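Local coordinates for protein ochratoxinase (Aspergillus niger, PDB 4C65) that uses zinc at its active site to hydrolyse the amide bond of the mycotoxin ochratoxin A, releasing L-phenylalanine and ochratoxin alpha, at residues V273-K278 and I325-T330; A286-I291 and D315-A320; R237-V242 and V373-P378. All coordinates share one frame; numbering follows the deposited sequence.

Contact 1 of 3, residues V273-K278 and I325-T330; sequences VWELMK and IKAGVT
Ala-327, in the last turn of its helix, turns its methyl to the neighbouring helix, where CB lies 4.0 Å from CB of Trp-274; so small a side chain lets the two backbones come close. Its carbonyl O takes a weak hydrogen bond from Lys-278 NZ (3.1 Å), and the same ammonium group forms a salt bridge with Glu-275 one turn back, NZ to OE2 3.2 Å. A bend in the lysine chain at chi3 (-77°) folds its methylenes along the turn 327-328 before NZ reaches these oxygens. Gly-328 ends the helix in a Schellman motif, with a positive phi (83°) that suits glycine. Val-329 follows and divides its two branches between Trp-274 and Met-277: CG2 packs 3.7 Å from Trp-274 CB, while CG1 lies 4.0 Å from Met-277 CB. At Thr-330 the backbone N donates to a water that in turn donates to Met-277 O, bridging the segments. The contact thus joins helix 271-280 to the exit of helix 304-327, just where the chain enters strand 331-332 beside strand 283-285; Met-277 and Val-329 both touch Tyr-284 of that strand, and Ile-256 of helix 249-258 also touches Met-277.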
loop_
_atom_site.group_PDB
_atom_site.type_symbol
_atom_site.label_atom_id
_atom_site.label_comp_id
_atom_site.label_asym_id
_atom_site.label_seq_id
_atom_site.Cartn_x
_atom_site.Cartn_y
_atom_site.Cartn_z
ATOM N N VAL A 273 28.203 -36.394 14.187
ATOM C CA VAL A 273 28.196 -34.936 14.370
ATOM C C VAL A 273 29.472 -34.418 15.062
ATOM O O VAL A 273 30.068 -33.442 14.611
ATOM C CB VAL A 273 26.989 -34.493 15.212
ATOM C CG1 VAL A 273 27.045 -33.005 15.494
ATOM C CG2 VAL A 273 25.688 -34.831 14.495
ATOM N N TRP A 274 29.883 -35.073 16.143
ATOM C CA TRP A 274 31.068 -34.639 16.882
ATOM C C TRP A 274 32.296 -34.629 15.973
ATOM O O TRP A 274 33.035 -33.637 15.925
ATOM C CB TRP A 274 31.330 -35.515 18.109
ATOM C CG TRP A 274 30.134 -35.690 19.018
ATOM C CD1 TRP A 274 29.187 -34.761 19.305
ATOM C CD2 TRP A 274 29.782 -36.866 19.767
ATOM N NE1 TRP A 274 28.261 -35.282 20.181
ATOM C CE2 TRP A 274 28.604 -36.574 20.476
ATOM C CE3 TRP A 274 30.342 -38.141 19.888
ATOM C CZ2 TRP A 274 27.963 -37.513 21.279
ATOM C CZ3 TRP A 274 29.717 -39.075 20.720
ATOM C CH2 TRP A 274 28.541 -38.755 21.403
ATOM N N GLU A 275 32.496 -35.714 15.235
ATOM C CA GLU A 275 33.617 -35.813 14.305
ATOM C C GLU A 275 33.573 -34.739 13.231
ATOM O O GLU A 275 34.595 -34.114 12.941
ATOM C CB GLU A 275 33.658 -37.201 13.641
ATOM C CG GLU A 275 34.074 -38.300 14.603
ATOM C CD GLU A 275 35.286 -37.894 15.430
ATOM O OE1 GLU A 275 36.305 -37.501 14.813
ATOM O OE2 GLU A 275 35.210 -37.925 16.692
ATOM N N LEU A 276 32.397 -34.527 12.638
ATOM C CA LEU A 276 32.233 -33.478 11.648
ATOM C C LEU A 276 32.569 -32.111 12.221
ATOM O O LEU A 276 33.197 -31.285 11.538
ATOM C CB LEU A 276 30.807 -33.442 11.068
ATOM C CG LEU A 276 30.528 -34.399 9.915
ATOM C CD1 LEU A 276 29.035 -34.405 9.584
ATOM C CD2 LEU A 276 31.324 -34.026 8.676
ATOM N N MET A 277 32.125 -31.849 13.441
ATOM C CA MET A 277 32.333 -30.539 14.043
ATOM C C MET A 277 33.808 -30.293 14.348
ATOM O O MET A 277 34.297 -29.167 14.231
ATOM C CB MET A 277 31.491 -30.396 15.306
ATOM C CG MET A 277 29.996 -30.253 15.028
ATOM S SD MET A 277 29.035 -30.164 16.545
ATOM C CE MET A 277 29.306 -28.442 16.996
ATOM N N LYS A 278 34.514 -31.355 14.740
ATOM C CA LYS A 278 35.964 -31.287 14.942
ATOM C C LYS A 278 36.681 -31.049 13.633
ATOM O O LYS A 278 37.531 -30.178 13.548
ATOM C CB LYS A 278 36.477 -32.577 15.554
ATOM C CG LYS A 278 36.274 -32.650 17.056
ATOM C CD LYS A 278 37.149 -33.717 17.672
ATOM C CE LYS A 278 36.590 -35.105 17.419
ATOM N NZ LYS A 278 37.647 -36.153 17.619
ATOM N N ILE A 325 31.980 -33.269 24.626
ATOM C CA ILE A 325 33.074 -32.921 25.533
ATOM C C ILE A 325 34.115 -34.038 25.489
ATOM O O ILE A 325 35.295 -33.768 25.324
ATOM C CB ILE A 325 32.565 -32.695 26.971
ATOM C CG1 ILE A 325 31.779 -31.387 27.034
ATOM C CG2 ILE A 325 33.722 -32.665 27.978
ATOM C CD1 ILE A 325 30.837 -31.282 28.219
ATOM N N LYS A 326 33.637 -35.277 25.617
ATOM C CA LYS A 326 34.471 -36.472 25.631
ATOM C C LYS A 326 35.218 -36.606 24.294
ATOM O O LYS A 326 36.396 -36.953 24.272
ATOM C CB LYS A 326 33.605 -37.725 25.990
ATOM C CG LYS A 326 33.729 -38.143 27.435
ATOM C CD LYS A 326 33.313 -39.610 27.591
ATOM C CE LYS A 326 32.999 -40.055 29.062
ATOM N NZ LYS A 326 31.685 -39.512 29.537
ATOM N N ALA A 327 34.570 -36.260 23.191
ATOM C CA ALA A 327 35.192 -36.403 21.872
ATOM C C ALA A 327 36.139 -35.263 21.517
ATOM O O ALA A 327 36.826 -35.323 20.505
ATOM C CB ALA A 327 34.120 -36.524 20.805
ATOM N N GLY A 328 36.181 -34.224 22.329
ATOM C CA GLY A 328 37.107 -33.118 22.100
ATOM C C GLY A 328 36.631 -32.083 21.091
ATOM O O GLY A 328 37.431 -31.359 20.530
ATOM N N VAL A 329 35.314 -31.990 20.883
ATOM C CA VAL A 329 34.696 -30.876 20.120
ATOM C C VAL A 329 34.950 -29.582 20.859
ATOM O O VAL A 329 34.895 -29.556 22.088
ATOM C CB VAL A 329 33.173 -31.063 19.985
ATOM C CG1 VAL A 329 32.551 -29.934 19.165
ATOM C CG2 VAL A 329 32.848 -32.420 19.358
ATOM N N THR A 330 35.247 -28.520 20.126
ATOM C CA THR A 330 35.481 -27.229 20.737
ATOM C C THR A 330 34.160 -26.624 21.244
ATOM O O THR A 330 33.208 -26.473 20.473
ATOM C CB THR A 330 36.086 -26.257 19.732
ATOM O OG1 THR A 330 37.274 -26.814 19.195
ATOM C CG2 THR A 330 36.400 -24.933 20.395
HETATM O O HOH W 1 34.997 -28.248 17.165
#

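Contact 2 of 3, residues A286-I291 and D315-A320; sequences ATRSVI and DSHLKA
His-317 reaches across from its helix with both ring nitrogens engaged. NE2 donates to Ala-286 O (2.8 Å, 155° at the hydrogen), with the oxygen close to the ring plane, while ND1 accepts from Arg-288 NH1 at 3.1 Å. The pair of bonds is consistent with a proton on NE2, and it holds the ring against rotation. Its CG stands anti to the backbone N (chi1 -179°), which carries the ring away from its own helix and toward Ala-286 and Arg-288. Guanidinium and imidazole planes are only 22° apart; ND1 lies in the guanidinium plane, whereas NH1 is somewhat tilted from the plane of the imidazole. Ile-291 closes one face of the imidazole with a CH-pi contact, CD1 standing 3.6 Å from the ring centroid and almost on its normal; a branched aliphatic chain can cover the flat ring without competing for its nitrogens. The other branch of Ile-291, CG2, lies over the rim of one guanidinium face, and Leu-318 CD1 covers the opposite face 4.0 Å above the plane. Arg-288 suits so enclosed a position, since its several N-H groups serve different partners: NE forms a salt bridge with Glu-292, NH1 also donates to Ala-314 O, and NH2 reaches Asp-315 through a water. Ala-286 O is gripped from opposite faces by His-317 and by Thr-287 OG1, whose hydroxyl also hydrogen-bonds ND1 of the zinc ligand His-265. Through Ala-286 O and Thr-287, His-317 is thus linked to His-265, consistent with a place in the outer shell of the binuclear zinc site, at the strand-to-helix turn of the amidohydrolase TIM barrel.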
loop_
_atom_site.group_PDB
_atom_site.type_symbol
_atom_site.label_atom_id
_atom_site.label_comp_id
_atom_site.label_asym_id
_atom_site.label_seq_id
_atom_site.Cartn_x
_atom_site.Cartn_y
_atom_site.Cartn_z
ATOM N N ALA A 286 25.959 -25.548 23.990
ATOM C CA ALA A 286 24.902 -26.455 24.451
ATOM C C ALA A 286 23.625 -25.758 24.960
ATOM O O ALA A 286 22.535 -26.255 24.743
ATOM C CB ALA A 286 25.464 -27.391 25.518
ATOM N N THR A 287 23.787 -24.605 25.607
ATOM C CA THR A 287 22.704 -23.923 26.349
ATOM C C THR A 287 21.932 -24.873 27.251
ATOM O O THR A 287 20.720 -24.984 27.168
ATOM C CB THR A 287 21.742 -23.126 25.433
ATOM O OG1 THR A 287 20.957 -24.015 24.643
ATOM C CG2 THR A 287 22.507 -22.207 24.495
ATOM N N ARG A 288 22.653 -25.549 28.141
ATOM C CA ARG A 288 22.049 -26.545 29.011
ATOM C C ARG A 288 21.107 -25.898 30.001
ATOM O O ARG A 288 20.170 -26.545 30.460
ATOM C CB ARG A 288 23.128 -27.374 29.735
ATOM C CG ARG A 288 22.601 -28.495 30.638
ATOM C CD ARG A 288 21.832 -29.559 29.879
ATOM N NE ARG A 288 21.187 -30.500 30.778
ATOM C CZ ARG A 288 20.506 -31.584 30.381
ATOM N NH1 ARG A 288 20.347 -31.859 29.090
ATOM N NH2 ARG A 288 19.968 -32.386 31.276
ATOM N N SER A 289 21.331 -24.621 30.311
ATOM C CA SER A 289 20.455 -23.883 31.243
ATOM C C SER A 289 18.988 -23.953 30.840
ATOM O O SER A 289 18.115 -24.177 31.670
ATOM C CB SER A 289 20.860 -22.416 31.348
ATOM O OG SER A 289 22.017 -22.262 32.147
ATOM N N VAL A 290 18.721 -23.765 29.564
ATOM C CA VAL A 290 17.375 -23.751 29.082
ATOM C C VAL A 290 16.672 -25.097 29.268
ATOM O O VAL A 290 15.481 -25.162 29.608
ATOM C CB VAL A 290 17.414 -23.230 27.632
ATOM C CG1 VAL A 290 16.994 -24.244 26.577
ATOM C CG2 VAL A 290 16.648 -21.929 27.489
ATOM N N ILE A 291 17.406 -26.178 29.058
ATOM C CA ILE A 291 16.882 -27.525 29.320
ATOM C C ILE A 291 16.609 -27.709 30.806
ATOM O O ILE A 291 15.597 -28.301 31.184
ATOM C CB ILE A 291 17.835 -28.639 28.829
ATOM C CG1 ILE A 291 17.621 -28.939 27.345
ATOM C CG2 ILE A 291 17.446 -29.993 29.400
ATOM C CD1 ILE A 291 18.152 -28.091 26.237
ATOM N N ASP A 315 17.338 -35.753 27.810
ATOM C CA ASP A 315 18.294 -36.864 27.877
ATOM C C ASP A 315 19.219 -36.925 26.683
ATOM O O ASP A 315 20.432 -37.034 26.862
ATOM C CB ASP A 315 17.584 -38.212 28.002
ATOM C CG ASP A 315 16.806 -38.326 29.280
ATOM O OD1 ASP A 315 16.953 -37.433 30.103
ATOM O OD2 ASP A 315 15.986 -39.231 29.448
ATOM N N SER A 316 18.667 -36.854 25.473
ATOM C CA SER A 316 19.489 -36.790 24.264
ATOM C C SER A 316 20.447 -35.626 24.317
ATOM O O SER A 316 21.627 -35.770 24.006
ATOM C CB SER A 316 18.636 -36.631 23.025
ATOM O OG SER A 316 17.632 -37.622 23.013
ATOM N N HIS A 317 19.931 -34.465 24.706
ATOM C CA HIS A 317 20.736 -33.248 24.808
ATOM C C HIS A 317 21.906 -33.443 25.771
ATOM O O HIS A 317 23.023 -33.018 25.476
ATOM C CB HIS A 317 19.866 -32.064 25.254
ATOM C CG HIS A 317 20.614 -30.776 25.368
ATOM N ND1 HIS A 317 21.306 -30.422 26.505
ATOM C CD2 HIS A 317 20.789 -29.765 24.491
ATOM C CE1 HIS A 317 21.882 -29.251 26.326
ATOM N NE2 HIS A 317 21.584 -28.828 25.108
ATOM N N LEU A 318 21.655 -34.105 26.898
ATOM C CA LEU A 318 22.696 -34.378 27.886
ATOM C C LEU A 318 23.767 -35.288 27.281
ATOM O O LEU A 318 24.956 -34.982 27.394
ATOM C CB LEU A 318 22.110 -35.013 29.152
ATOM C CG LEU A 318 23.109 -35.261 30.298
ATOM C CD1 LEU A 318 23.685 -33.942 30.794
ATOM C CD2 LEU A 318 22.466 -36.058 31.432
ATOM N N LYS A 319 23.351 -36.398 26.651
ATOM C CA LYS A 319 24.300 -37.340 26.019
ATOM C C LYS A 319 25.102 -36.668 24.937
ATOM O O LYS A 319 26.308 -36.877 24.843
ATOM C CB LYS A 319 23.607 -38.523 25.356
ATOM C CG LYS A 319 22.913 -39.514 26.272
ATOM C CD LYS A 319 22.460 -40.765 25.479
ATOM C CE LYS A 319 21.586 -41.673 26.326
ATOM N NZ LYS A 319 21.833 -43.149 26.173
ATOM N N ALA A 320 24.431 -35.850 24.131
ATOM C CA ALA A 320 25.085 -35.127 23.052
ATOM C C ALA A 320 26.192 -34.237 23.596
ATOM O O ALA A 320 27.296 -34.187 23.037
ATOM C CB ALA A 320 24.064 -34.320 22.259
HETATM O O HOH W 2 18.226 -34.761 31.203
#

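Contact 3 of 3, residues R237-V242 and V373-P378; sequences RQNRIV and VGPQAP
Gln-376 NE2 donates to Asn-239 O (2.9 Å, 166° at the hydrogen), approaching from above the carbonyl plane of Asn-239, while the oxygen lies close to the glutamine amide plane. A bend at chi2 (-63°) folds that amide over the Arg-240 guanidinium, the two planes stacked 25° apart with Gln-376 CD 3.8 Å above one face, offset toward the rim. Glutamine suits this place: its flat end stacks while its N-H points to a backbone oxygen. Pro-375 presents its ring to two neighbours, CB lying 3.5 Å from Asn-239 ND2 and CD 3.8 Å from Ile-241 CG2. Ile-241 also lays CD1 against the backbone of Gly-374, whose lack of a side chain permits the close approach and whose positive phi suits glycine. Farther out, Arg-240 is held by NH1 to Gln-238 O (2.7 Å), within both the guanidinium and carbonyl planes, and by NH2 to Ala-200 O. Asn-239, with positive phi, is the C-prime residue of the Schellman motif ending helix 225-237. The contact sets the loop from that helix to barrel strand 242-246 against the 3-10 turn after helix 358-365. Val-373 touches Tyr-137 of strand 135-138, and Phe-220 of a second subunit packs on Asn-239.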
loop_
_atom_site.group_PDB
_atom_site.type_symbol
_atom_site.label_atom_id
_atom_site.label_comp_id
_atom_site.label_asym_id
_atom_site.label_seq_id
_atom_site.Cartn_x
_atom_site.Cartn_y
_atom_site.Cartn_z
ATOM N N ARG A 237 30.902 -13.169 3.135
ATOM C CA ARG A 237 31.425 -12.072 2.313
ATOM C C ARG A 237 31.734 -10.818 3.136
ATOM O O ARG A 237 32.590 -10.045 2.766
ATOM C CB ARG A 237 30.477 -11.774 1.167
ATOM C CG ARG A 237 31.102 -10.994 0.031
ATOM C CD ARG A 237 30.450 -11.337 -1.275
ATOM N NE ARG A 237 29.031 -11.176 -1.107
ATOM C CZ ARG A 237 28.102 -12.108 -1.294
ATOM N NH1 ARG A 237 28.366 -13.338 -1.745
ATOM N NH2 ARG A 237 26.862 -11.761 -1.034
ATOM N N GLN A 238 31.076 -10.675 4.284
ATOM C CA GLN A 238 31.356 -9.598 5.182
ATOM C C GLN A 238 32.081 -10.096 6.445
ATOM O O GLN A 238 32.100 -9.416 7.473
ATOM C CB GLN A 238 30.052 -8.858 5.560
ATOM C CG GLN A 238 29.231 -8.362 4.377
ATOM C CD GLN A 238 30.038 -7.479 3.457
ATOM O OE1 GLN A 238 30.779 -6.602 3.905
ATOM N NE2 GLN A 238 29.866 -7.668 2.176
ATOM N N ASN A 239 32.705 -11.265 6.355
ATOM C CA ASN A 239 33.473 -11.823 7.460
ATOM C C ASN A 239 32.673 -12.106 8.708
ATOM O O ASN A 239 33.156 -11.903 9.837
ATOM C CB ASN A 239 34.697 -10.953 7.784
ATOM C CG ASN A 239 35.980 -11.535 7.216
ATOM O OD1 ASN A 239 35.979 -12.181 6.176
ATOM N ND2 ASN A 239 37.078 -11.239 7.855
ATOM N N ARG A 240 31.437 -12.575 8.509
ATOM C CA ARG A 240 30.643 -13.094 9.610
ATOM C C ARG A 240 30.534 -14.628 9.436
ATOM O O ARG A 240 30.547 -15.135 8.327
ATOM C CB ARG A 240 29.269 -12.502 9.621
ATOM C CG ARG A 240 29.145 -11.189 10.354
ATOM C CD ARG A 240 29.929 -10.063 9.708
ATOM N NE ARG A 240 29.503 -8.792 10.268
ATOM C CZ ARG A 240 29.973 -7.598 9.921
ATOM N NH1 ARG A 240 30.923 -7.467 9.012
ATOM N NH2 ARG A 240 29.450 -6.529 10.491
ATOM N N ILE A 241 30.386 -15.327 10.552
ATOM C CA ILE A 241 29.968 -16.700 10.522
ATOM C C ILE A 241 28.488 -16.809 10.948
ATOM O O ILE A 241 27.886 -15.829 11.405
ATOM C CB ILE A 241 30.827 -17.558 11.429
ATOM C CG1 ILE A 241 30.723 -17.080 12.876
ATOM C CG2 ILE A 241 32.266 -17.560 10.920
ATOM C CD1 ILE A 241 31.082 -18.143 13.882
ATOM N N VAL A 242 27.900 -17.979 10.700
ATOM C CA VAL A 242 26.507 -18.190 10.982
ATOM C C VAL A 242 26.413 -19.145 12.136
ATOM O O VAL A 242 27.109 -20.158 12.191
ATOM C CB VAL A 242 25.767 -18.776 9.771
ATOM C CG1 VAL A 242 24.357 -19.174 10.151
ATOM C CG2 VAL A 242 25.766 -17.798 8.620
ATOM N N VAL A 373 32.111 -15.784 17.275
ATOM C CA VAL A 373 31.898 -14.696 16.304
ATOM C C VAL A 373 32.944 -14.683 15.221
ATOM O O VAL A 373 33.001 -13.757 14.423
ATOM C CB VAL A 373 31.782 -13.306 16.971
ATOM C CG1 VAL A 373 30.651 -13.310 17.991
ATOM C CG2 VAL A 373 33.080 -12.890 17.623
ATOM N N GLY A 374 33.723 -15.765 15.142
ATOM C CA GLY A 374 34.574 -15.993 14.000
ATOM C C GLY A 374 35.545 -14.863 13.782
ATOM O O GLY A 374 36.179 -14.416 14.730
ATOM N N PRO A 375 35.672 -14.392 12.537
ATOM C CA PRO A 375 36.661 -13.335 12.246
ATOM C C PRO A 375 36.326 -11.976 12.837
ATOM O O PRO A 375 37.120 -11.065 12.687
ATOM C CB PRO A 375 36.666 -13.234 10.722
ATOM C CG PRO A 375 35.822 -14.338 10.215
ATOM C CD PRO A 375 35.049 -14.944 11.328
ATOM N N GLN A 376 35.165 -11.829 13.479
ATOM C CA GLN A 376 34.787 -10.561 14.121
ATOM C C GLN A 376 35.357 -10.430 15.524
ATOM O O GLN A 376 35.259 -9.367 16.143
ATOM C CB GLN A 376 33.279 -10.427 14.228
ATOM C CG GLN A 376 32.589 -10.314 12.892
ATOM C CD GLN A 376 32.999 -9.063 12.152
ATOM O OE1 GLN A 376 32.910 -7.958 12.692
ATOM N NE2 GLN A 376 33.453 -9.230 10.937
ATOM N N ALA A 377 36.000 -11.496 15.999
ATOM C CA ALA A 377 36.600 -11.495 17.338
ATOM C C ALA A 377 37.949 -10.811 17.325
ATOM O O ALA A 377 38.798 -11.120 16.493
ATOM C CB ALA A 377 36.769 -12.919 17.843
ATOM N N PRO A 378 38.165 -9.891 18.272
ATOM C CA PRO A 378 39.521 -9.423 18.483
ATOM C C PRO A 378 40.324 -10.529 19.203
ATOM O O PRO A 378 39.785 -11.606 19.476
ATOM C CB PRO A 378 39.332 -8.180 19.354
ATOM C CG PRO A 378 38.056 -8.405 20.079
ATOM C CD PRO A 378 37.198 -9.249 19.183
#

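Contacts 1 and 2 share helix 304-327 and touch each other, Trp-274 NE1 making a weak hydrogen bond to Ala-320 O; their centres are 15 Å apart. Contact 3 stands apart, about 10 Å from contact 1 and 13 Å from contact 2 between nearest atoms, yet its segments enclose both along the chain. Contact 2 is the buried one, yet it relies on directional hydrogen bonds, with aliphatic groups covering the flat faces, close to the zinc ligands. Contacts 1 and 3 are partly buried: aliphatic groups share each with a few polar bonds, weak at the lysine in contact 1, firmer at the glutamine amide in contact 3, which alone adjoins another subunit.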